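Local coordinates for MUTM (fpg) protein (Thermus thermophilus, PDB 1EE8) that belongs to the MutM (Fpg) protein family, built from an N-terminal beta-rich domain, a helical H2TH domain and a zinc finger, at residues 105-108 and 114-117; 53-56 and 62-65; 161-166 and 195-200. One frame throughout, in Å; residues are numbered along the deposited sequence.

Contact 1 of 3, residues 105-108 and 114-117; sequences FGVR and EIPL
Ile-115 lies over the ring of Phe-105, and this apolar pair is the tight half of the contact. Ile-115 CG1 stands 3.9 Å from the centroid of the Phe-105 ring and only 13° off the ring normal, a CH-pi contact over the face. The terminal methyl reaches further back along the phenylalanine, with Ile-115 CD1 3.5 Å from Phe-105 CB. The first torsion of Phe-105 (chi1 -56°) puts the ring beside the backbone N, and chi2 near -90° turns its face to Ile-115. Val-107, two residues on along the strand and on the same side of it, adds a looser touch, its CG1 4.4 Å from Ile-115 CD1.

On the polar side nothing bonds directly. The extended side chain of Glu-114 passes Val-107 in the opposite direction, and a water lies within hydrogen-bonding distance of both Glu-114 OE2 (2.8 Å) and Gly-106 O (2.7 Å), bridging carboxylate and strand. Glu-114 itself is exposed.

The loop is thereby folded back against the strand it has just left. Strand 103-108 runs between strands 62-67 and 33-34 of the sheet, while Ile-115, just ahead of helix 117-120, also packs on Val-65 and on Phe-53 of strand 53-58.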
loop_
_atom_site.group_PDB
_atom_site.type_symbol
_atom_site.label_atom_id
_atom_site.label_comp_id
_atom_site.label_asym_id
_atom_site.label_seq_id
_atom_site.Cartn_x
_atom_site.Cartn_y
_atom_site.Cartn_z
ATOM N N PHE A 105 -8.881 3.332 6.307
ATOM C CA PHE A 105 -8.808 2.665 5.016
ATOM C C PHE A 105 -7.884 3.391 4.053
ATOM O O PHE A 105 -8.117 4.551 3.707
ATOM C CB PHE A 105 -10.193 2.600 4.368
ATOM C CG PHE A 105 -11.235 1.931 5.210
ATOM C CD1 PHE A 105 -11.432 0.555 5.136
ATOM C CD2 PHE A 105 -12.042 2.681 6.058
ATOM C CE1 PHE A 105 -12.426 -0.066 5.894
ATOM C CE2 PHE A 105 -13.042 2.066 6.822
ATOM C CZ PHE A 105 -13.230 0.688 6.734
ATOM N N GLY A 106 -6.833 2.706 3.624
ATOM C CA GLY A 106 -5.927 3.289 2.655
ATOM C C GLY A 106 -6.489 2.809 1.331
ATOM O O GLY A 106 -6.645 1.605 1.127
ATOM N N VAL A 107 -6.817 3.728 0.437
ATOM C CA VAL A 107 -7.386 3.322 -0.845
ATOM C C VAL A 107 -6.975 4.228 -1.996
ATOM O O VAL A 107 -6.645 5.389 -1.789
ATOM C CB VAL A 107 -8.929 3.339 -0.800
ATOM C CG1 VAL A 107 -9.451 2.349 0.245
ATOM C CG2 VAL A 107 -9.408 4.747 -0.497
ATOM N N ARG A 108 -6.985 3.684 -3.209
ATOM C CA ARG A 108 -6.686 4.495 -4.379
ATOM C C ARG A 108 -7.890 5.433 -4.379
ATOM O O ARG A 108 -8.979 5.027 -3.978
ATOM C CB ARG A 108 -6.687 3.639 -5.643
ATOM C CG ARG A 108 -5.544 2.641 -5.715
ATOM C CD ARG A 108 -4.543 3.030 -6.801
ATOM N NE ARG A 108 -3.973 4.362 -6.599
ATOM C CZ ARG A 108 -3.138 4.954 -7.451
ATOM N NH1 ARG A 108 -2.775 4.332 -8.569
ATOM N NH2 ARG A 108 -2.666 6.167 -7.190
ATOM N N GLU A 114 -14.376 -1.309 -0.521
ATOM C CA GLU A 114 -14.276 -1.787 0.852
ATOM C C GLU A 114 -15.123 -0.937 1.788
ATOM O O GLU A 114 -15.392 -1.331 2.921
ATOM C CB GLU A 114 -12.819 -1.758 1.312
ATOM C CG GLU A 114 -11.948 -2.837 0.686
ATOM C CD GLU A 114 -10.466 -2.604 0.917
ATOM O OE1 GLU A 114 -9.682 -3.558 0.728
ATOM O OE2 GLU A 114 -10.083 -1.466 1.274
ATOM N N ILE A 115 -15.547 0.223 1.298
ATOM C CA ILE A 115 -16.360 1.154 2.073
ATOM C C ILE A 115 -17.581 1.537 1.228
ATOM O O ILE A 115 -17.776 2.703 0.883
ATOM C CB ILE A 115 -15.551 2.427 2.391
ATOM C CG1 ILE A 115 -14.078 2.061 2.598
ATOM C CG2 ILE A 115 -16.083 3.084 3.659
ATOM C CD1 ILE A 115 -13.136 3.240 2.534
ATOM N N PRO A 116 -18.421 0.551 0.884
ATOM C CA PRO A 116 -19.618 0.798 0.070
ATOM C C PRO A 116 -20.594 1.856 0.588
ATOM O O PRO A 116 -21.234 2.545 -0.205
ATOM C CB PRO A 116 -20.245 -0.592 -0.055
ATOM C CG PRO A 116 -19.775 -1.294 1.176
ATOM C CD PRO A 116 -18.341 -0.867 1.278
ATOM N N LEU A 117 -20.713 1.991 1.905
ATOM C CA LEU A 117 -21.615 2.994 2.469
ATOM C C LEU A 117 -21.255 4.350 1.881
ATOM O O LEU A 117 -22.119 5.173 1.580
ATOM C CB LEU A 117 -21.483 3.051 3.995
ATOM C CG LEU A 117 -22.241 4.201 4.679
ATOM C CD1 LEU A 117 -23.726 4.093 4.368
ATOM C CD2 LEU A 117 -22.008 4.164 6.186
HETATM O O HOH W 1 -8.172 -0.054 2.676
#

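Contact 2 of 3, residues 53-56 and 62-65; sequences FLLF and VELV
Leu-64 O accepts the backbone N-H of Phe-56 at 3.0 Å in an almost straight bond, 178° at the hydrogen, although the donor is tilted 31° out of the carbonyl plane. The same oxygen sits at the edge of the Phe-56 ring, 3.6 Å from Phe-56 CD2. The return bond, Leu-64 N to Phe-56 O, is also 3.0 Å long and lies in the carbonyl plane; Glu-63 CA adds a CA-H...O contact to that Phe-56 oxygen at 3.3 Å. Phe-56 and Leu-64 are thus an antiparallel hydrogen-bonded pair, and Leu-55 with Val-65 the non-hydrogen-bonded pair beside it.

The two strands form a beta hairpin in the N-terminal domain, with strand 42-50 beyond one and strand 103-108 beyond the other. On the sheet face of Phe-56 and Leu-64, Phe-56 also packs on Leu-13 of helix 3-17. On the opposite face Leu-55 and Val-65 lie side by side, pointing the same way. Val-65 splits its two methyls: CG1, anti to the backbone N (chi1 177°), meets Phe-53 CD2 at 3.8 Å, while CG2 faces Leu-55 CG at 4.1 Å.

The carboxylate of Glu-63 crosses the end of Leu-55, its OE2 3.8 Å from Leu-55 CD2. This buried acid is held from the loop that follows strand 103-108: OE1 is hydrogen-bonded to Tyr-112 OH and Gly-110 N, and OE2 forms a salt bridge with Arg-109.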
loop_
_atom_site.group_PDB
_atom_site.type_symbol
_atom_site.label_atom_id
_atom_site.label_comp_id
_atom_site.label_asym_id
_atom_site.label_seq_id
_atom_site.Cartn_x
_atom_site.Cartn_y
_atom_site.Cartn_z
ATOM N N PHE A 53 -17.698 10.263 7.393
ATOM C CA PHE A 53 -16.333 9.881 7.058
ATOM C C PHE A 53 -15.426 11.075 6.867
ATOM O O PHE A 53 -15.836 12.119 6.359
ATOM C CB PHE A 53 -16.273 9.060 5.767
ATOM C CG PHE A 53 -16.960 7.734 5.849
ATOM C CD1 PHE A 53 -18.282 7.597 5.440
ATOM C CD2 PHE A 53 -16.272 6.607 6.297
ATOM C CE1 PHE A 53 -18.906 6.358 5.469
ATOM C CE2 PHE A 53 -16.891 5.362 6.332
ATOM C CZ PHE A 53 -18.204 5.237 5.918
ATOM N N LEU A 54 -14.180 10.896 7.267
ATOM C CA LEU A 54 -13.169 11.922 7.114
ATOM C C LEU A 54 -12.246 11.346 6.041
ATOM O O LEU A 54 -11.850 10.183 6.122
ATOM C CB LEU A 54 -12.428 12.093 8.435
ATOM C CG LEU A 54 -11.750 13.421 8.748
ATOM C CD1 LEU A 54 -12.746 14.566 8.622
ATOM C CD2 LEU A 54 -11.173 13.350 10.159
ATOM N N LEU A 55 -11.929 12.137 5.023
ATOM C CA LEU A 55 -11.055 11.657 3.959
ATOM C C LEU A 55 -9.857 12.575 3.747
ATOM O O LEU A 55 -10.017 13.762 3.465
ATOM C CB LEU A 55 -11.818 11.529 2.635
ATOM C CG LEU A 55 -13.006 10.570 2.501
ATOM C CD1 LEU A 55 -14.250 11.168 3.152
ATOM C CD2 LEU A 55 -13.266 10.314 1.020
ATOM N N PHE A 56 -8.658 12.020 3.902
ATOM C CA PHE A 56 -7.439 12.775 3.676
ATOM C C PHE A 56 -7.045 12.516 2.224
ATOM O O PHE A 56 -6.775 11.371 1.845
ATOM C CB PHE A 56 -6.322 12.291 4.606
ATOM C CG PHE A 56 -6.543 12.627 6.052
ATOM C CD1 PHE A 56 -6.016 13.792 6.599
ATOM C CD2 PHE A 56 -7.300 11.788 6.867
ATOM C CE1 PHE A 56 -6.239 14.118 7.939
ATOM C CE2 PHE A 56 -7.527 12.104 8.203
ATOM C CZ PHE A 56 -6.995 13.273 8.739
ATOM N N VAL A 62 -4.304 8.941 -3.840
ATOM C CA VAL A 62 -4.600 8.064 -2.716
ATOM C C VAL A 62 -5.473 8.786 -1.692
ATOM O O VAL A 62 -5.439 10.013 -1.590
ATOM C CB VAL A 62 -3.293 7.612 -2.012
ATOM C CG1 VAL A 62 -3.606 7.048 -0.639
ATOM C CG2 VAL A 62 -2.570 6.560 -2.866
ATOM N N GLU A 63 -6.264 8.022 -0.946
ATOM C CA GLU A 63 -7.095 8.597 0.101
ATOM C C GLU A 63 -6.993 7.759 1.367
ATOM O O GLU A 63 -6.973 6.529 1.316
ATOM C CB GLU A 63 -8.572 8.669 -0.322
ATOM C CG GLU A 63 -8.848 9.553 -1.527
ATOM C CD GLU A 63 -10.329 9.655 -1.863
ATOM O OE1 GLU A 63 -10.973 8.612 -2.121
ATOM O OE2 GLU A 63 -10.853 10.788 -1.876
ATOM N N LEU A 64 -6.899 8.431 2.506
ATOM C CA LEU A 64 -6.869 7.728 3.771
ATOM C C LEU A 64 -8.241 8.043 4.345
ATOM O O LEU A 64 -8.517 9.171 4.752
ATOM C CB LEU A 64 -5.764 8.258 4.681
ATOM C CG LEU A 64 -5.600 7.517 6.013
ATOM C CD1 LEU A 64 -5.346 6.035 5.768
ATOM C CD2 LEU A 64 -4.443 8.129 6.788
ATOM N N VAL A 65 -9.113 7.045 4.337
ATOM C CA VAL A 65 -10.454 7.235 4.843
ATOM C C VAL A 65 -10.499 6.860 6.308
ATOM O O VAL A 65 -9.949 5.832 6.712
ATOM C CB VAL A 65 -11.473 6.385 4.045
ATOM C CG1 VAL A 65 -12.875 6.539 4.638
ATOM C CG2 VAL A 65 -11.461 6.820 2.590
#

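Contact 3 of 3, residues 161-166 and 195-200; sequences NIYADE and REVLAE
Val-197 and Tyr-163 carry this helix-helix contact, with Leu-198 as the third partner. Val-197 CG1 meets the rim of the tyrosine ring, lying at its edge near the plane, 3.6 Å from Tyr-163 CD2. That methyl is anti to the backbone N (chi1 175°), which sends it across to the facing helix, where it also touches Glu-166 CB at 4.0 Å. It therefore sits between side chains one turn apart, Tyr-163 and Glu-166.

Leu-198 approaches Tyr-163 nearer the root of the side chain: its CD2 is 3.8 Å from Tyr-163 CB and 3.8 Å from Tyr-163 CG. The ring is further fixed from its own helix, since Ile-162 CG2 stands over the centre of one face, 3.8 Å above the plane. No hydrogen bond joins the two segments. The polar ends are satisfied elsewhere, Tyr-163 OH by Glu-5 and Ser-207, and the carboxylate of Glu-166, whose chain bends away at chi2, by the backbone N-H groups of Ala-229, Val-230 and Tyr-231.

The axes of the two segments pass 9.6 Å apart with 133° between their directions, so they cross at a steep slant, well short of antiparallel, within the H2TH domain. Pro-4 of helix 3-17 touches both Tyr-163 and Leu-198, and helix 146-152 packs on helix 161-170 through Ala-164.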
loop_
_atom_site.group_PDB
_atom_site.type_symbol
_atom_site.label_atom_id
_atom_site.label_comp_id
_atom_site.label_asym_id
_atom_site.label_seq_id
_atom_site.Cartn_x
_atom_site.Cartn_y
_atom_site.Cartn_z
ATOM N N ASN A 161 -28.087 9.487 16.028
ATOM C CA ASN A 161 -29.059 9.605 17.103
ATOM C C ASN A 161 -29.260 11.014 17.645
ATOM O O ASN A 161 -30.393 11.485 17.758
ATOM C CB ASN A 161 -28.669 8.676 18.253
ATOM C CG ASN A 161 -29.032 7.232 17.978
ATOM O OD1 ASN A 161 -30.163 6.923 17.593
ATOM N ND2 ASN A 161 -28.069 6.337 18.165
ATOM N N ILE A 162 -28.165 11.681 17.992
ATOM C CA ILE A 162 -28.244 13.026 18.555
ATOM C C ILE A 162 -29.016 14.023 17.695
ATOM O O ILE A 162 -30.015 14.599 18.135
ATOM C CB ILE A 162 -26.834 13.601 18.823
ATOM C CG1 ILE A 162 -26.147 12.783 19.920
ATOM C CG2 ILE A 162 -26.926 15.074 19.237
ATOM C CD1 ILE A 162 -24.767 13.280 20.285
ATOM N N TYR A 163 -28.568 14.213 16.461
ATOM C CA TYR A 163 -29.214 15.175 15.598
ATOM C C TYR A 163 -30.555 14.746 15.038
ATOM O O TYR A 163 -31.374 15.594 14.679
ATOM C CB TYR A 163 -28.221 15.611 14.526
ATOM C CG TYR A 163 -27.006 16.202 15.203
ATOM C CD1 TYR A 163 -25.808 15.501 15.269
ATOM C CD2 TYR A 163 -27.096 17.413 15.895
ATOM C CE1 TYR A 163 -24.731 15.980 16.012
ATOM C CE2 TYR A 163 -26.024 17.900 16.645
ATOM C CZ TYR A 163 -24.845 17.176 16.698
ATOM O OH TYR A 163 -23.791 17.641 17.446
ATOM N N ALA A 164 -30.803 13.442 14.968
ATOM C CA ALA A 164 -32.112 12.991 14.508
ATOM C C ALA A 164 -33.083 13.382 15.634
ATOM O O ALA A 164 -34.101 14.033 15.392
ATOM C CB ALA A 164 -32.129 11.485 14.299
ATOM N N ASP A 165 -32.753 12.990 16.865
ATOM C CA ASP A 165 -33.590 13.313 18.020
ATOM C C ASP A 165 -33.832 14.830 18.119
ATOM O O ASP A 165 -34.971 15.278 18.270
ATOM C CB ASP A 165 -32.932 12.825 19.323
ATOM C CG ASP A 165 -33.029 11.312 19.513
ATOM O OD1 ASP A 165 -33.459 10.607 18.576
ATOM O OD2 ASP A 165 -32.670 10.828 20.610
ATOM N N GLU A 166 -32.767 15.623 18.021
ATOM C CA GLU A 166 -32.915 17.070 18.128
ATOM C C GLU A 166 -33.713 17.686 16.977
ATOM O O GLU A 166 -34.483 18.615 17.182
ATOM C CB GLU A 166 -31.539 17.742 18.233
ATOM C CG GLU A 166 -30.814 17.475 19.554
ATOM C CD GLU A 166 -31.576 18.000 20.764
ATOM O OE1 GLU A 166 -31.890 17.190 21.660
ATOM O OE2 GLU A 166 -31.856 19.221 20.823
ATOM N N ARG A 195 -31.761 20.752 8.903
ATOM C CA ARG A 195 -30.710 21.607 8.375
ATOM C C ARG A 195 -30.229 22.661 9.375
ATOM O O ARG A 195 -29.030 22.946 9.453
ATOM C CB ARG A 195 -31.190 22.275 7.082
ATOM C CG ARG A 195 -31.803 21.281 6.088
ATOM C CD ARG A 195 -31.894 21.869 4.691
ATOM N NE ARG A 195 -30.560 22.101 4.150
ATOM C CZ ARG A 195 -30.307 22.496 2.908
ATOM N NH1 ARG A 195 -31.304 22.712 2.061
ATOM N NH2 ARG A 195 -29.055 22.660 2.510
ATOM N N GLU A 196 -31.155 23.227 10.144
ATOM C CA GLU A 196 -30.812 24.245 11.143
ATOM C C GLU A 196 -30.008 23.666 12.299
ATOM O O GLU A 196 -29.030 24.259 12.747
ATOM C CB GLU A 196 -32.069 24.881 11.729
ATOM C CG GLU A 196 -32.943 25.630 10.759
ATOM C CD GLU A 196 -34.154 26.223 11.453
ATOM O OE1 GLU A 196 -33.966 27.053 12.369
ATOM O OE2 GLU A 196 -35.291 25.853 11.090
ATOM N N VAL A 197 -30.440 22.514 12.802
ATOM C CA VAL A 197 -29.745 21.884 13.918
ATOM C C VAL A 197 -28.319 21.517 13.533
ATOM O O VAL A 197 -27.383 21.746 14.294
ATOM C CB VAL A 197 -30.493 20.618 14.408
ATOM C CG1 VAL A 197 -29.686 19.914 15.487
ATOM C CG2 VAL A 197 -31.849 21.007 14.963
ATOM N N LEU A 198 -28.148 20.959 12.343
ATOM C CA LEU A 198 -26.818 20.571 11.898
ATOM C C LEU A 198 -25.955 21.810 11.724
ATOM O O LEU A 198 -24.819 21.855 12.197
ATOM C CB LEU A 198 -26.902 19.785 10.586
ATOM C CG LEU A 198 -27.554 18.397 10.661
ATOM C CD1 LEU A 198 -27.602 17.776 9.257
ATOM C CD2 LEU A 198 -26.757 17.492 11.608
ATOM N N ALA A 199 -26.508 22.820 11.059
ATOM C CA ALA A 199 -25.784 24.066 10.828
ATOM C C ALA A 199 -25.395 24.679 12.170
ATOM O O ALA A 199 -24.278 25.158 12.340
ATOM C CB ALA A 199 -26.653 25.050 10.017
ATOM N N GLU A 200 -26.322 24.655 13.125
ATOM C CA GLU A 200 -26.051 25.196 14.450
ATOM C C GLU A 200 -24.991 24.364 15.180
ATOM O O GLU A 200 -24.066 24.912 15.784
ATOM C CB GLU A 200 -27.343 25.243 15.279
ATOM C CG GLU A 200 -28.284 26.381 14.890
ATOM C CD GLU A 200 -29.618 26.329 15.619
ATOM O OE1 GLU A 200 -29.638 25.930 16.805
ATOM O OE2 GLU A 200 -30.645 26.703 15.006
#

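In the fold
From the N terminus the chain first closes contact 2, where the hairpin turn brings 62-65 back beside 53-56. Contact 1 follows, closing a short loop after strand 103-108, and contact 3 comes last, joining two helices across an intervening stretch of 28 residues. All three are in series; none nests in or crosses another. Contacts 1 and 2 nevertheless touch, with centres 9 Å apart: strands 103-108 and 62-67 are neighbours in one sheet, probably hydrogen-bonded through Phe-105 N to Val-65 O. Contact 3 belongs to the H2TH helices, its centre 24 Å from that of contact 2 and on the opposite side of the chain's centre.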